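Local coordinates for protein 2,3-dihydroxybenzoate-AMP ligase (Mycobacterium smegmatis, PDB 5KEI) that belongs to the ANL clan of AMP-binding enzymes, with a large AMP-binding domain and a small C-terminal domain, at residues L160-V165 with A180-S185. Numbering follows the deposited sequence.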
loop_
_atom_site.group_PDB
_atom_site.type_symbol
_atom_site.label_atom_id
_atom_site.label_comp_id
_atom_site.label_asym_id
_atom_site.label_seq_id
_atom_site.Cartn_x
_atom_site.Cartn_y
_atom_site.Cartn_z
ATOM N N LEU A 160 6.306 22.757 3.979
ATOM C CA LEU A 160 6.290 21.635 3.054
ATOM C C LEU A 160 5.431 21.941 1.843
ATOM O O LEU A 160 5.849 21.753 0.701
ATOM C CB LEU A 160 5.768 20.386 3.763
ATOM C CG LEU A 160 5.243 19.281 2.860
ATOM C CD1 LEU A 160 6.392 18.588 2.153
ATOM C CD2 LEU A 160 4.415 18.298 3.672
ATOM N N ALA A 161 4.219 22.409 2.104
ATOM C CA ALA A 161 3.309 22.763 1.030
ATOM C C ALA A 161 3.919 23.862 0.152
ATOM O O ALA A 161 3.788 23.824 -1.075
ATOM C CB ALA A 161 1.968 23.202 1.600
ATOM N N ARG A 162 4.606 24.815 0.787
ATOM C CA ARG A 162 5.207 25.949 0.087
ATOM C C ARG A 162 6.296 25.492 -0.876
ATOM O O ARG A 162 6.317 25.904 -2.034
ATOM C CB ARG A 162 5.758 26.984 1.084
ATOM C CG ARG A 162 4.662 27.840 1.738
ATOM C CD ARG A 162 5.197 29.010 2.548
ATOM N NE ARG A 162 5.595 28.617 3.895
ATOM C CZ ARG A 162 4.856 28.803 4.988
ATOM N NH1 ARG A 162 3.663 29.384 4.913
ATOM N NH2 ARG A 162 5.316 28.405 6.165
ATOM N N GLU A 163 7.182 24.613 -0.429
ATOM C CA GLU A 163 8.217 24.132 -1.334
ATOM C C GLU A 163 7.643 23.165 -2.377
ATOM O O GLU A 163 8.185 23.053 -3.479
ATOM C CB GLU A 163 9.360 23.482 -0.549
ATOM C CG GLU A 163 10.064 24.407 0.483
ATOM C CD GLU A 163 10.394 25.829 -0.026
ATOM O OE1 GLU A 163 10.552 26.057 -1.255
ATOM O OE2 GLU A 163 10.503 26.732 0.837
ATOM N N LEU A 164 6.532 22.496 -2.047
ATOM C CA LEU A 164 5.876 21.574 -2.985
ATOM C C LEU A 164 5.257 22.272 -4.206
ATOM O O LEU A 164 5.460 21.847 -5.347
ATOM C CB LEU A 164 4.783 20.766 -2.281
ATOM C CG LEU A 164 4.199 19.691 -3.200
ATOM C CD1 LEU A 164 5.294 18.710 -3.596
ATOM C CD2 LEU A 164 3.012 18.962 -2.575
ATOM N N VAL A 165 4.478 23.321 -3.963
ATOM C CA VAL A 165 3.837 24.042 -5.051
ATOM C C VAL A 165 4.880 24.796 -5.879
ATOM O O VAL A 165 4.676 25.024 -7.076
ATOM C CB VAL A 165 2.754 25.035 -4.541
ATOM C CG1 VAL A 165 2.072 25.722 -5.713
ATOM C CG2 VAL A 165 1.698 24.314 -3.701
ATOM N N ALA A 180 -4.290 27.751 8.309
ATOM C CA ALA A 180 -4.014 27.692 6.873
ATOM C C ALA A 180 -2.873 28.606 6.413
ATOM O O ALA A 180 -2.240 28.322 5.392
ATOM C CB ALA A 180 -5.271 28.017 6.093
ATOM N N ALA A 181 -2.606 29.680 7.162
ATOM C CA ALA A 181 -1.728 30.769 6.700
ATOM C C ALA A 181 -2.189 31.287 5.319
ATOM O O ALA A 181 -3.343 31.712 5.160
ATOM C CB ALA A 181 -0.260 30.313 6.657
ATOM N N GLU A 182 -1.307 31.219 4.322
ATOM C CA GLU A 182 -1.596 31.749 2.971
ATOM C C GLU A 182 -2.523 30.840 2.165
ATOM O O GLU A 182 -3.017 31.224 1.110
ATOM C CB GLU A 182 -0.296 31.923 2.202
ATOM C CG GLU A 182 0.463 30.616 2.237
ATOM C CD GLU A 182 1.909 30.766 2.579
ATOM O OE1 GLU A 182 2.742 30.797 1.653
ATOM O OE2 GLU A 182 2.211 30.865 3.787
ATOM N N PHE A 183 -2.735 29.623 2.663
ATOM C CA PHE A 183 -3.479 28.616 1.929
ATOM C C PHE A 183 -4.938 28.588 2.324
ATOM O O PHE A 183 -5.392 29.437 3.087
ATOM C CB PHE A 183 -2.866 27.239 2.145
ATOM C CG PHE A 183 -1.410 27.178 1.840
ATOM C CD1 PHE A 183 -0.965 27.219 0.532
ATOM C CD2 PHE A 183 -0.478 27.062 2.859
ATOM C CE1 PHE A 183 0.383 27.147 0.243
ATOM C CE2 PHE A 183 0.878 26.987 2.576
ATOM C CZ PHE A 183 1.310 27.030 1.267
ATOM N N LEU A 184 -5.657 27.603 1.788
ATOM C CA LEU A 184 -7.080 27.397 2.057
ATOM C C LEU A 184 -7.310 26.675 3.382
ATOM O O LEU A 184 -6.498 25.846 3.788
ATOM C CB LEU A 184 -7.715 26.593 0.925
ATOM C CG LEU A 184 -7.918 27.271 -0.426
ATOM C CD1 LEU A 184 -7.809 26.250 -1.559
ATOM C CD2 LEU A 184 -9.266 27.958 -0.452
ATOM N N SER A 185 -8.418 26.989 4.052
ATOM C CA SER A 185 -8.796 26.299 5.285
ATOM C C SER A 185 -9.690 25.120 4.954
ATOM O O SER A 185 -10.711 25.297 4.291
ATOM C CB SER A 185 -9.523 27.233 6.250
ATOM O OG SER A 185 -9.832 26.578 7.473
#
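The type II' beta turn A180-F183, which leads into the edge strand 184-185 of a mixed sheet, meets the helix 158-167 through F183 and E182, a worked example of an aromatic ring and a salt bridge sharing one surface contact. The turn is closed by the backbone bond from F183 N to A180 O. The F183 ring reaches the helix with its far end: CZ lies 3.9 Å from A161 CB and 3.5 Å from R162 CG, the latter at the ring edge, near its plane. One face of the same ring is covered from within the turn, where E182 CG sits over the centre, 3.6 Å above the plane.

E182 then continues past the phenyl group, its chain bent at chi2, and crosses the R162 side chain at about a right angle. The carboxylate comes to the guanidinium edge, the two planes 33° apart. OE2 forms the salt bridge with R162 NH1; the modelled separation is too short to be taken literally. E182 OE1 lies 3.2 Å from R162 CD, beside the aliphatic part of the arginine. The R162 chain bends at chi3, and chi4 (-100°) brings NH1 back toward the turn, while D159 offers a second, long and weak ion pair to NH2.

On the sheet side, A161, V165 and F183 all touch V174 of strand 173-177, and A161 and L164 reach L146 of strand 145-149. L184 pairs with V174 and V176 through backbone hydrogen bonds, joining the strand after the turn to the sheet that the helix packs against.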